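L-glyceraldehyde 3-phosphate reductase (PDB 6HG6) is an NADPH-binding aldo-keto reductase with a TIM-barrel fold, which probably reduces aldehydes such as furfural at the expense of the bound dinucleotide. Local coordinates at residues I28-W33 with S303-N308; E47-A52 with T58-A63; G111-I116 with L153-K158; K177-L182 with C187-N192. One frame throughout, in Å; residues are numbered along the deposited sequence.

Contact 1 of 4, residues I28-W33 with S303-N308; sequences ISFGLW and SQIIEN. With NDP (NADPH dihydro-nicotinamide-adenine-dinucleotide phosphate), chain B.
Phe30 and Ile305 form a small, buried apolar contact between the first barrel strand, 28-31, and the helix 302-308 that follows the last one, and NADPH spans both segments. Evidence for the packing is one close pair, Phe30 CE1 to Ile305 CD1 at 3.8 Å, with the methyl set obliquely against the ring and the two side chains crossing at about a right angle. Phe30 turns CE1 toward the helix with CG anti to the backbone N (chi1 -171°). A looser touch, Ile28 CG1 to Asn308 O at 4.3 Å, lies at the other end of the strand. In this (beta/alpha)8 barrel strand 28-31 pairs with strand 294-297, so the contact sits where the barrel closes, and the cofactor binds across the seam. Its adenine is read by the helix: Asn308 ND2 donates to N7A of NADPH at 3.1 Å, while N6A of NADPH gives a nearly straight bond (176°) to Glu307 OE2 at 2.9 Å and lies close to Asn308 OD1 as well. Gln304 NE2 holds O1X of the 2'-phosphate of NADPH at 2.8 Å, while Gln304 OE1 accepts from Ser300 N, which helps fix the amide's rotation. From the strand side, Trp33 N binds the ribose hydroxyl O3D of NADPH at 2.9 Å, and the indole lays one face over C5N of NADPH, 3.5 Å from Trp33 CD2.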
# COMPACT_ATOMS: atom_id res chain seq x y z
N ILE A 28 -9.40 1.97 1.50
CA ILE A 28 -8.67 0.81 2.07
C ILE A 28 -8.20 -0.07 0.91
O ILE A 28 -9.05 -0.52 0.17
CB ILE A 28 -9.51 -0.05 3.06
CG1 ILE A 28 -10.13 0.77 4.19
CG2 ILE A 28 -8.65 -1.16 3.62
CD1 ILE A 28 -9.11 1.55 4.94
N SER A 29 -6.89 -0.28 0.80
CA SER A 29 -6.24 -1.20 -0.15
C SER A 29 -5.73 -2.40 0.62
O SER A 29 -5.41 -2.24 1.85
CB SER A 29 -5.14 -0.53 -0.92
OG SER A 29 -5.63 0.55 -1.71
N PHE A 30 -5.55 -3.53 -0.08
CA PHE A 30 -5.15 -4.79 0.56
C PHE A 30 -3.76 -5.17 0.07
O PHE A 30 -3.54 -5.27 -1.14
CB PHE A 30 -6.20 -5.86 0.29
CG PHE A 30 -5.93 -7.07 1.11
CD1 PHE A 30 -6.14 -7.03 2.49
CD2 PHE A 30 -5.36 -8.19 0.54
CE1 PHE A 30 -5.79 -8.12 3.28
CE2 PHE A 30 -5.04 -9.28 1.34
CZ PHE A 30 -5.29 -9.25 2.68
N GLY A 31 -2.85 -5.40 1.00
CA GLY A 31 -1.46 -5.76 0.67
C GLY A 31 -1.16 -7.21 0.96
O GLY A 31 -1.71 -7.76 1.94
N LEU A 32 -0.27 -7.81 0.16
CA LEU A 32 0.07 -9.24 0.30
C LEU A 32 1.48 -9.42 0.88
O LEU A 32 2.05 -10.53 0.74
CB LEU A 32 -0.14 -9.92 -1.06
CG LEU A 32 -1.57 -10.27 -1.41
CD1 LEU A 32 -2.36 -9.04 -1.80
CD2 LEU A 32 -1.57 -11.25 -2.59
N TRP A 33 2.02 -8.40 1.53
CA TRP A 33 3.37 -8.46 2.17
C TRP A 33 3.47 -9.66 3.10
O TRP A 33 4.52 -10.34 3.07
CB TRP A 33 3.65 -7.15 2.89
CG TRP A 33 5.02 -7.08 3.49
CD1 TRP A 33 6.20 -7.52 2.97
CD2 TRP A 33 5.34 -6.42 4.71
NE1 TRP A 33 7.23 -7.22 3.83
CE2 TRP A 33 6.73 -6.55 4.91
CE3 TRP A 33 4.57 -5.77 5.69
CZ2 TRP A 33 7.37 -6.03 6.04
CZ3 TRP A 33 5.20 -5.26 6.80
CH2 TRP A 33 6.58 -5.37 6.95
N SER A 303 -12.04 -11.56 9.29
CA SER A 303 -12.67 -10.66 10.29
C SER A 303 -11.89 -9.35 10.37
O SER A 303 -12.51 -8.32 10.66
CB SER A 303 -12.80 -11.32 11.65
OG SER A 303 -11.52 -11.72 12.13
N GLN A 304 -10.57 -9.36 10.14
CA GLN A 304 -9.76 -8.12 10.22
C GLN A 304 -10.13 -7.19 9.08
O GLN A 304 -10.19 -5.98 9.30
CB GLN A 304 -8.27 -8.39 10.25
CG GLN A 304 -7.89 -9.11 11.54
CD GLN A 304 -6.49 -9.67 11.47
OE1 GLN A 304 -5.96 -9.91 10.39
NE2 GLN A 304 -5.93 -9.96 12.64
N ILE A 305 -10.37 -7.73 7.88
CA ILE A 305 -10.81 -6.89 6.75
C ILE A 305 -12.16 -6.26 7.11
O ILE A 305 -12.32 -5.05 6.95
CB ILE A 305 -10.86 -7.75 5.48
CG1 ILE A 305 -9.46 -8.28 5.17
CG2 ILE A 305 -11.42 -6.94 4.31
CD1 ILE A 305 -9.36 -9.16 3.96
N ILE A 306 -13.10 -7.08 7.51
CA ILE A 306 -14.49 -6.64 7.80
C ILE A 306 -14.47 -5.55 8.89
O ILE A 306 -15.15 -4.55 8.70
CB ILE A 306 -15.33 -7.89 8.14
CG1 ILE A 306 -15.47 -8.75 6.88
CG2 ILE A 306 -16.68 -7.49 8.70
CD1 ILE A 306 -15.96 -10.15 7.10
N GLU A 307 -13.69 -5.69 9.96
CA GLU A 307 -13.59 -4.61 10.99
C GLU A 307 -12.97 -3.35 10.35
O GLU A 307 -13.38 -2.24 10.63
CB GLU A 307 -12.72 -5.05 12.17
CG GLU A 307 -12.26 -3.88 13.07
CD GLU A 307 -11.66 -4.24 14.43
OE1 GLU A 307 -12.36 -4.96 15.23
OE2 GLU A 307 -10.48 -3.80 14.70
N ASN A 308 -11.95 -3.51 9.55
CA ASN A 308 -11.16 -2.34 9.12
C ASN A 308 -11.93 -1.50 8.10
O ASN A 308 -11.64 -0.31 8.05
CB ASN A 308 -9.82 -2.74 8.50
CG ASN A 308 -8.82 -3.28 9.49
OD1 ASN A 308 -9.07 -3.26 10.71
ND2 ASN A 308 -7.71 -3.79 8.95
PA NDP B . -0.77 -3.03 8.82
O1A NDP B . 0.04 -1.99 9.52
O2A NDP B . -2.19 -2.83 8.38
O5B NDP B . -0.65 -4.43 9.60
C5B NDP B . -1.38 -5.58 9.10
C4B NDP B . -1.45 -6.63 10.17
O4B NDP B . -2.05 -6.04 11.35
C3B NDP B . -2.30 -7.88 9.87
O3B NDP B . -1.58 -8.92 9.21
C2B NDP B . -2.72 -8.29 11.28
O2B NDP B . -1.61 -8.97 11.86
C1B NDP B . -2.93 -6.95 11.96
N9A NDP B . -4.27 -6.38 11.85
C8A NDP B . -4.90 -5.94 10.71
N7A NDP B . -6.08 -5.43 10.94
C5A NDP B . -6.25 -5.54 12.31
C6A NDP B . -7.31 -5.18 13.17
N6A NDP B . -8.44 -4.61 12.75
N1A NDP B . -7.16 -5.43 14.49
C2A NDP B . -6.02 -6.01 14.91
N3A NDP B . -4.96 -6.38 14.19
C4A NDP B . -5.14 -6.12 12.88
O3 NDP B . -0.02 -3.36 7.43
PN NDP B . 1.33 -4.13 7.01
O1N NDP B . 0.99 -5.58 6.94
O2N NDP B . 2.49 -3.67 7.83
O5D NDP B . 1.52 -3.56 5.52
C5D NDP B . 0.35 -3.52 4.65
C4D NDP B . 0.80 -3.57 3.21
O4D NDP B . 1.62 -2.43 2.93
C3D NDP B . 1.69 -4.75 2.82
O3D NDP B . 0.92 -5.93 2.63
C2D NDP B . 2.30 -4.19 1.52
O2D NDP B . 1.40 -4.31 0.46
C1D NDP B . 2.53 -2.72 1.88
N1N NDP B . 3.91 -2.45 2.33
C2N NDP B . 4.76 -1.72 1.54
C3N NDP B . 6.11 -1.66 1.76
C7N NDP B . 6.97 -0.84 0.83
O7N NDP B . 6.48 -0.31 -0.18
N7N NDP B . 8.26 -0.74 1.15
C4N NDP B . 6.65 -2.43 2.93
C5N NDP B . 5.63 -3.01 3.83
C6N NDP B . 4.35 -2.93 3.55
P2B NDP B . -1.93 -10.13 12.93
O1X NDP B . -3.27 -10.80 12.70
O2X NDP B . -0.78 -11.11 12.77
O3X NDP B . -1.88 -9.38 14.25

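Contact 2 of 4, residues E47-A52 with T58-A63; sequences ELCFTA and THFDLA. With NDP (NADPH dihydro-nicotinamide-adenine-dinucleotide phosphate), chain B.
Phe60 of strand 59-61 points its ring at helix 42-54, meeting Cys49 and Ala52 inside the first beta-alpha-beta unit of the barrel (strand 28-31, helix 42-54, strand 59-61). The far end of the ring does the touching. Phe60 CZ approaches Cys49 O at 3.7 Å, and that oxygen lies at the ring edge, near its plane. Ala52 CB, one helical turn on, comes in obliquely, 3.9 Å from Phe60 CZ. The thiol adds a sulfur-aromatic contact: Cys49 SG is 4.9 Å from the Phe60 ring centroid and 51° off the ring normal, hence neither above the face nor in the plane. Cys49 places the sulfur there with SG anti to its carbonyl carbon (chi1 -71°). Phe77 of helix 72-85 meets both Cys49 and the Phe60 ring, so the layer between strand and helices runs on to the next helix of the barrel.

The next strand residue, Asp61, turns instead to the cofactor. Its carboxylate is held by Ser95 OG on OD1 and by a salt bridge from Lys97 NZ on OD2. Asp61 OD2 has a second partner at 2.6 Å: the ribose hydroxyl O2D of NADPH, which donates to it.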
# COMPACT_ATOMS: atom_id res chain seq x y z
N GLU A 47 -9.85 -16.76 0.63
CA GLU A 47 -10.92 -16.14 1.45
C GLU A 47 -10.55 -14.71 1.78
O GLU A 47 -11.46 -13.86 1.81
CB GLU A 47 -11.23 -16.97 2.70
CG GLU A 47 -11.93 -18.24 2.33
CD GLU A 47 -13.24 -18.04 1.57
OE1 GLU A 47 -14.02 -17.15 1.98
OE2 GLU A 47 -13.47 -18.77 0.55
N LEU A 48 -9.27 -14.42 2.00
CA LEU A 48 -8.87 -13.03 2.33
C LEU A 48 -9.12 -12.14 1.10
O LEU A 48 -9.70 -11.05 1.27
CB LEU A 48 -7.40 -12.95 2.74
CG LEU A 48 -7.07 -13.49 4.12
CD1 LEU A 48 -5.55 -13.45 4.35
CD2 LEU A 48 -7.78 -12.68 5.17
N CYS A 49 -8.75 -12.60 -0.07
CA CYS A 49 -8.93 -11.83 -1.33
C CYS A 49 -10.42 -11.64 -1.61
O CYS A 49 -10.80 -10.53 -1.93
CB CYS A 49 -8.24 -12.51 -2.49
SG CYS A 49 -6.44 -12.38 -2.35
N PHE A 50 -11.20 -12.70 -1.52
CA PHE A 50 -12.65 -12.68 -1.76
C PHE A 50 -13.29 -11.71 -0.77
O PHE A 50 -14.17 -10.92 -1.16
CB PHE A 50 -13.25 -14.08 -1.62
CG PHE A 50 -12.73 -15.10 -2.60
CD1 PHE A 50 -12.15 -14.73 -3.80
CD2 PHE A 50 -12.99 -16.45 -2.36
CE1 PHE A 50 -11.68 -15.69 -4.69
CE2 PHE A 50 -12.56 -17.40 -3.27
CZ PHE A 50 -11.93 -17.02 -4.44
N THR A 51 -12.91 -11.79 0.51
CA THR A 51 -13.47 -10.89 1.54
C THR A 51 -13.13 -9.44 1.17
O THR A 51 -14.03 -8.61 1.21
CB THR A 51 -12.96 -11.23 2.95
OG1 THR A 51 -13.34 -12.59 3.17
CG2 THR A 51 -13.56 -10.32 3.98
N ALA A 52 -11.90 -9.17 0.75
CA ALA A 52 -11.45 -7.82 0.40
C ALA A 52 -12.33 -7.27 -0.74
O ALA A 52 -12.95 -6.20 -0.60
CB ALA A 52 -10.01 -7.84 -0.01
N THR A 58 -10.62 -2.87 -4.19
CA THR A 58 -10.35 -3.18 -5.60
C THR A 58 -8.86 -3.20 -5.87
O THR A 58 -8.47 -3.44 -7.05
CB THR A 58 -11.04 -2.15 -6.49
OG1 THR A 58 -10.60 -0.84 -6.11
CG2 THR A 58 -12.53 -2.25 -6.38
N HIS A 59 -8.06 -2.82 -4.89
CA HIS A 59 -6.60 -2.68 -5.09
C HIS A 59 -5.87 -3.71 -4.24
O HIS A 59 -6.06 -3.72 -3.02
CB HIS A 59 -6.17 -1.26 -4.85
CG HIS A 59 -4.70 -1.09 -4.91
ND1 HIS A 59 -3.92 -1.80 -5.85
CD2 HIS A 59 -3.85 -0.27 -4.25
CE1 HIS A 59 -2.65 -1.44 -5.69
NE2 HIS A 59 -2.59 -0.48 -4.75
N PHE A 60 -5.13 -4.57 -4.93
CA PHE A 60 -4.24 -5.60 -4.36
C PHE A 60 -2.81 -5.17 -4.65
O PHE A 60 -2.43 -4.99 -5.82
CB PHE A 60 -4.57 -6.99 -4.91
CG PHE A 60 -5.92 -7.46 -4.43
CD1 PHE A 60 -7.05 -7.11 -5.13
CD2 PHE A 60 -6.06 -8.17 -3.25
CE1 PHE A 60 -8.30 -7.50 -4.68
CE2 PHE A 60 -7.31 -8.55 -2.79
CZ PHE A 60 -8.43 -8.24 -3.52
N ASP A 61 -2.03 -5.02 -3.58
CA ASP A 61 -0.64 -4.52 -3.67
C ASP A 61 0.32 -5.68 -3.43
O ASP A 61 0.25 -6.36 -2.40
CB ASP A 61 -0.41 -3.40 -2.65
CG ASP A 61 0.97 -2.79 -2.73
OD1 ASP A 61 1.27 -2.07 -3.74
OD2 ASP A 61 1.80 -3.18 -1.85
N LEU A 62 1.20 -5.89 -4.39
CA LEU A 62 2.27 -6.88 -4.32
C LEU A 62 3.60 -6.21 -4.59
O LEU A 62 3.67 -4.99 -4.87
CB LEU A 62 1.99 -7.98 -5.34
CG LEU A 62 0.75 -8.79 -5.02
CD1 LEU A 62 -0.44 -8.22 -5.81
CD2 LEU A 62 0.99 -10.23 -5.35
N ALA A 63 4.64 -7.01 -4.46
CA ALA A 63 6.02 -6.66 -4.81
C ALA A 63 6.65 -7.99 -5.21
O ALA A 63 6.19 -9.08 -4.77
CB ALA A 63 6.82 -6.05 -3.67
PA NDP B . -0.77 -3.03 8.82
O1A NDP B . 0.04 -1.99 9.52
O2A NDP B . -2.19 -2.83 8.38
O5B NDP B . -0.65 -4.43 9.60
C5B NDP B . -1.38 -5.58 9.10
C4B NDP B . -1.45 -6.63 10.17
O4B NDP B . -2.05 -6.04 11.35
C3B NDP B . -2.30 -7.88 9.87
O3B NDP B . -1.58 -8.92 9.21
C2B NDP B . -2.72 -8.29 11.28
O2B NDP B . -1.61 -8.97 11.86
C1B NDP B . -2.93 -6.95 11.96
N9A NDP B . -4.27 -6.38 11.85
C8A NDP B . -4.90 -5.94 10.71
N7A NDP B . -6.08 -5.43 10.94
C5A NDP B . -6.25 -5.54 12.31
C6A NDP B . -7.31 -5.18 13.17
N6A NDP B . -8.44 -4.61 12.75
N1A NDP B . -7.16 -5.43 14.49
C2A NDP B . -6.02 -6.01 14.91
N3A NDP B . -4.96 -6.38 14.19
C4A NDP B . -5.14 -6.12 12.88
O3 NDP B . -0.02 -3.36 7.43
PN NDP B . 1.33 -4.13 7.01
O1N NDP B . 0.99 -5.58 6.94
O2N NDP B . 2.49 -3.67 7.83
O5D NDP B . 1.52 -3.56 5.52
C5D NDP B . 0.35 -3.52 4.65
C4D NDP B . 0.80 -3.57 3.21
O4D NDP B . 1.62 -2.43 2.93
C3D NDP B . 1.69 -4.75 2.82
O3D NDP B . 0.92 -5.93 2.63
C2D NDP B . 2.30 -4.19 1.52
O2D NDP B . 1.40 -4.31 0.46
C1D NDP B . 2.53 -2.72 1.88
N1N NDP B . 3.91 -2.45 2.33
C2N NDP B . 4.76 -1.72 1.54
C3N NDP B . 6.11 -1.66 1.76
C7N NDP B . 6.97 -0.84 0.83
O7N NDP B . 6.48 -0.31 -0.18
N7N NDP B . 8.26 -0.74 1.15
C4N NDP B . 6.65 -2.43 2.93
C5N NDP B . 5.63 -3.01 3.83
C6N NDP B . 4.35 -2.93 3.55
P2B NDP B . -1.93 -10.13 12.93
O1X NDP B . -3.27 -10.80 12.70
O2X NDP B . -0.78 -11.11 12.77
O3X NDP B . -1.88 -9.38 14.25

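Contact 3 of 4, residues G111-I116 with L153-K158. With EDO (1,2-ethanediol), chain I.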
# COMPACT_ATOMS: atom_id res chain seq x y z
N GLY A 111 17.08 -1.01 -8.33
CA GLY A 111 17.38 0.24 -9.23
C GLY A 111 17.96 0.25 -10.70
O GLY A 111 17.66 1.22 -11.52
N SER A 112 18.85 -0.65 -11.15
CA SER A 112 19.27 -0.67 -12.57
C SER A 112 18.10 -0.99 -13.50
O SER A 112 17.17 -1.69 -13.10
CB SER A 112 20.38 -1.68 -12.81
OG SER A 112 19.91 -3.02 -12.63
N ARG A 113 18.18 -0.54 -14.77
CA ARG A 113 17.23 -0.92 -15.83
C ARG A 113 17.22 -2.45 -15.96
O ARG A 113 16.15 -3.03 -16.05
CB ARG A 113 17.66 -0.24 -17.14
CG ARG A 113 16.84 -0.63 -18.35
CD ARG A 113 17.43 0.12 -19.52
NE ARG A 113 16.63 -0.10 -20.70
CZ ARG A 113 15.48 0.51 -20.97
NH1 ARG A 113 15.01 1.44 -20.14
NH2 ARG A 113 14.83 0.20 -22.09
N LYS A 114 18.39 -3.11 -15.92
CA LYS A 114 18.46 -4.59 -16.02
C LYS A 114 17.57 -5.24 -14.96
O LYS A 114 16.70 -6.03 -15.31
CB LYS A 114 19.91 -5.03 -15.90
CG LYS A 114 20.11 -6.48 -15.53
CD LYS A 114 19.69 -7.45 -16.59
CE LYS A 114 20.25 -8.84 -16.29
NZ LYS A 114 20.02 -9.80 -17.40
N TYR A 115 17.73 -4.88 -13.69
CA TYR A 115 16.95 -5.51 -12.61
C TYR A 115 15.47 -5.17 -12.77
O TYR A 115 14.61 -6.05 -12.66
CB TYR A 115 17.53 -5.09 -11.26
CG TYR A 115 16.62 -5.40 -10.11
CD1 TYR A 115 16.05 -6.64 -9.94
CD2 TYR A 115 16.36 -4.42 -9.16
CE1 TYR A 115 15.23 -6.91 -8.86
CE2 TYR A 115 15.55 -4.68 -8.07
CZ TYR A 115 14.98 -5.93 -7.92
OH TYR A 115 14.13 -6.15 -6.86
N ILE A 116 15.17 -3.89 -12.95
CA ILE A 116 13.77 -3.42 -12.94
C ILE A 116 13.02 -4.15 -14.05
O ILE A 116 11.96 -4.70 -13.80
CB ILE A 116 13.70 -1.89 -13.00
CG1 ILE A 116 14.22 -1.27 -11.71
CG2 ILE A 116 12.30 -1.47 -13.38
CD1 ILE A 116 14.34 0.25 -11.78
N LEU A 153 10.90 2.48 -15.59
CA LEU A 153 9.43 2.51 -15.36
C LEU A 153 8.75 2.93 -16.67
O LEU A 153 7.70 2.38 -17.06
CB LEU A 153 9.09 3.47 -14.23
CG LEU A 153 9.64 3.14 -12.85
CD1 LEU A 153 9.07 4.08 -11.81
CD2 LEU A 153 9.32 1.73 -12.49
N ASP A 154 9.31 3.93 -17.34
CA ASP A 154 8.75 4.42 -18.61
C ASP A 154 8.73 3.29 -19.66
O ASP A 154 7.73 3.11 -20.36
CB ASP A 154 9.51 5.63 -19.12
CG ASP A 154 8.98 6.14 -20.45
OD1 ASP A 154 7.77 6.52 -20.50
OD2 ASP A 154 9.77 6.11 -21.44
N THR A 155 9.80 2.52 -19.77
CA THR A 155 9.86 1.39 -20.69
C THR A 155 8.74 0.39 -20.34
O THR A 155 8.08 -0.08 -21.26
CB THR A 155 11.23 0.73 -20.67
OG1 THR A 155 12.15 1.70 -21.17
CG2 THR A 155 11.24 -0.54 -21.47
N ALA A 156 8.53 0.11 -19.06
CA ALA A 156 7.45 -0.78 -18.59
C ALA A 156 6.08 -0.28 -19.09
O ALA A 156 5.32 -1.07 -19.69
CB ALA A 156 7.47 -0.87 -17.10
N VAL A 157 5.79 1.01 -18.92
CA VAL A 157 4.50 1.58 -19.37
C VAL A 157 4.43 1.57 -20.90
O VAL A 157 3.43 1.13 -21.46
CB VAL A 157 4.31 2.98 -18.78
CG1 VAL A 157 3.16 3.67 -19.45
CG2 VAL A 157 4.20 2.94 -17.27
N LYS A 158 5.47 2.05 -21.59
CA LYS A 158 5.41 2.18 -23.07
C LYS A 158 5.42 0.81 -23.75
O LYS A 158 4.99 0.75 -24.92
CB LYS A 158 6.53 3.10 -23.54
CG LYS A 158 6.41 4.49 -22.93
CD LYS A 158 5.11 5.22 -23.21
CE LYS A 158 4.99 6.42 -22.29
NZ LYS A 158 6.11 7.37 -22.48
C1 EDO I . 2.29 2.71 -26.46
O1 EDO I . 2.66 2.70 -25.08
C2 EDO I . 3.43 2.82 -27.41
O2 EDO I . 4.65 2.24 -26.97
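Arg113 and Thr155 make the polar part of a contact between two neighbouring outer helices of the TIM barrel, 113-127 and 146-158, and Ile116 with Leu153 makes the apolar part. In the polar group the arginine grips one oxygen end-on with two nitrogens: Arg113 NH1 lies 3.1 Å and Arg113 NH2 3.2 Å from Thr155 OG1. The hydroxyl sits near the guanidinium plane, but sharing one acceptor bends both bonds, to 146° and 138°. An extended chain from CG to NE, starting with CG anti to the backbone N (chi1 175°), carries the guanidinium across to the second helix. Thr155 OG1 is also bonded to Met151 O, one turn earlier in its own helix. A further link between the helices runs from Arg113 N to Glu148 OE2.

The apolar group is thinner and more buried. Ile116 CG2 and Leu153 CD2 come within 4.5 Å, and Phe135 of strand 132-137 touches both side chains.

Further polar bonds lie at the helix ends. Ser112, at the N-cap, takes the amide of Tyr115 on its OG in a capping bond. At the C-terminal end of helix 146-158, Lys158 NZ forms a salt bridge with Asp154 OD1 at 2.7 Å, using the syn lone pair of that oxygen.

Contact 4 of 4, residues K177-L182 with C187-N192; sequences KAAAIL and CPFVIN
The beta-alpha-beta unit made of strand 162-168, helix 172-184 and strand 189-195 contains this contact, in which the helix packs on the barrel strand that follows it after a short turn. Leu182 is the central residue, since it meets both partners on the returning chain. Leu182 CD1 rests obliquely against the Phe189 ring, 3.7 Å from Phe189 CG, and the two side chains cross at about a right angle. Its other branch meets the residue two places earlier: Leu182 CD2 lies 3.8 Å from Cys187 CB, with the sulfur slightly farther off. The leucine thus spans the loop residue Cys187 and the first strand residue, Phe189, one methyl for each.

Phe189 reaches the helix because its CG is anti to the backbone N (chi1 166°). Beyond the leucine, the ring edge continues to Ala179, where Ala179 CA lies near the ring plane, 3.9 Å from Phe189 CD2, and Ala179 CB is 4.0 Å from Phe189 CE2. With only a methyl at Ala179, the ring probably can come this near the helix backbone. Ile167 of the preceding strand also touches Phe189, and Met150 of helix 146-158 touches Leu182, which places the cluster between the barrel wall and two outer helices. The turn itself is closed by a backbone bond: Cys187 N donates to Leu182 O at 2.9 Å, nearly straight at 173°.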
# COMPACT_ATOMS: atom_id res chain seq x y z
N LYS A 177 12.15 15.31 -8.28
CA LYS A 177 13.06 15.00 -9.41
C LYS A 177 12.45 13.89 -10.28
O LYS A 177 12.50 14.01 -11.51
CB LYS A 177 14.43 14.63 -8.87
CG LYS A 177 15.13 15.80 -8.21
CD LYS A 177 16.49 15.45 -7.74
CE LYS A 177 17.09 16.61 -6.98
NZ LYS A 177 18.38 16.18 -6.40
N ALA A 178 11.90 12.85 -9.66
CA ALA A 178 11.28 11.72 -10.37
C ALA A 178 10.10 12.25 -11.19
O ALA A 178 9.99 11.87 -12.38
CB ALA A 178 10.83 10.66 -9.40
N ALA A 179 9.28 13.09 -10.58
CA ALA A 179 8.09 13.65 -11.26
C ALA A 179 8.56 14.43 -12.50
O ALA A 179 7.89 14.33 -13.56
CB ALA A 179 7.31 14.55 -10.34
N ALA A 180 9.65 15.20 -12.39
CA ALA A 180 10.15 16.00 -13.52
C ALA A 180 10.61 15.07 -14.65
O ALA A 180 10.37 15.38 -15.85
CB ALA A 180 11.25 16.93 -13.07
N ILE A 181 11.30 13.99 -14.31
CA ILE A 181 11.81 13.05 -15.34
C ILE A 181 10.64 12.35 -16.00
O ILE A 181 10.65 12.26 -17.22
CB ILE A 181 12.82 12.07 -14.75
CG1 ILE A 181 14.09 12.84 -14.35
CG2 ILE A 181 13.09 10.93 -15.72
CD1 ILE A 181 14.91 12.11 -13.30
N LEU A 182 9.69 11.84 -15.22
CA LEU A 182 8.54 11.08 -15.80
C LEU A 182 7.66 12.02 -16.63
O LEU A 182 7.10 11.58 -17.65
CB LEU A 182 7.85 10.31 -14.70
CG LEU A 182 8.71 9.17 -14.15
CD1 LEU A 182 8.11 8.62 -12.90
CD2 LEU A 182 8.90 8.07 -15.21
N CYS A 187 5.33 9.87 -19.16
CA CYS A 187 4.98 8.61 -18.52
C CYS A 187 4.01 8.88 -17.39
O CYS A 187 4.36 9.61 -16.45
CB CYS A 187 6.22 7.94 -17.95
SG CYS A 187 5.85 6.33 -17.23
N PRO A 188 2.79 8.30 -17.44
CA PRO A 188 1.85 8.42 -16.32
C PRO A 188 2.51 8.01 -15.01
O PRO A 188 2.99 6.92 -14.88
CB PRO A 188 0.71 7.46 -16.67
CG PRO A 188 0.78 7.34 -18.20
CD PRO A 188 2.25 7.51 -18.55
N PHE A 189 2.47 8.90 -14.03
CA PHE A 189 3.09 8.71 -12.72
C PHE A 189 2.07 9.28 -11.73
O PHE A 189 1.84 10.48 -11.78
CB PHE A 189 4.45 9.42 -12.66
CG PHE A 189 4.97 9.55 -11.25
CD1 PHE A 189 4.82 8.53 -10.34
CD2 PHE A 189 5.59 10.70 -10.82
CE1 PHE A 189 5.22 8.68 -9.01
CE2 PHE A 189 6.05 10.84 -9.51
CZ PHE A 189 5.84 9.83 -8.60
N VAL A 190 1.46 8.45 -10.92
CA VAL A 190 0.30 8.97 -10.17
C VAL A 190 0.38 8.67 -8.68
O VAL A 190 -0.54 9.16 -7.96
CB VAL A 190 -1.01 8.41 -10.76
CG1 VAL A 190 -1.20 8.82 -12.22
CG2 VAL A 190 -1.09 6.91 -10.56
N ILE A 191 1.34 7.88 -8.22
CA ILE A 191 1.22 7.35 -6.84
C ILE A 191 2.58 7.19 -6.16
O ILE A 191 3.52 6.65 -6.76
CB ILE A 191 0.41 6.04 -6.83
CG1 ILE A 191 -0.02 5.58 -5.43
CG2 ILE A 191 1.17 4.93 -7.54
CD1 ILE A 191 -0.95 6.52 -4.75
N ASN A 192 2.63 7.61 -4.91
CA ASN A 192 3.75 7.33 -3.97
C ASN A 192 3.24 6.34 -2.93
O ASN A 192 2.13 6.54 -2.41
CB ASN A 192 4.15 8.59 -3.23
CG ASN A 192 4.78 9.59 -4.14
OD1 ASN A 192 5.98 9.49 -4.34
ND2 ASN A 192 3.99 10.56 -4.62

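From the N terminus, strand 28-31 opens contact 1, whose partner helix arrives only near the end of the chain; its 269 intervening residues enclose all the other contacts. Contact 2 follows at once, closing a short helix-to-strand loop, and touches contact 1 through neighbouring strands: Phe30 O and Asp61 N lie 2.9 Å apart, a probable hydrogen bond. Both contacts also reach NADPH. Contact 3 closes a wider loop between two outer helices, and contact 4 a short one after it; contacts 2, 3 and 4 run in series without crossing. Contacts 3 and 4 meet where Val157 CG2 packs 3.8 Å from Cys187 SG, on the side of the chain's centre opposite contact 1.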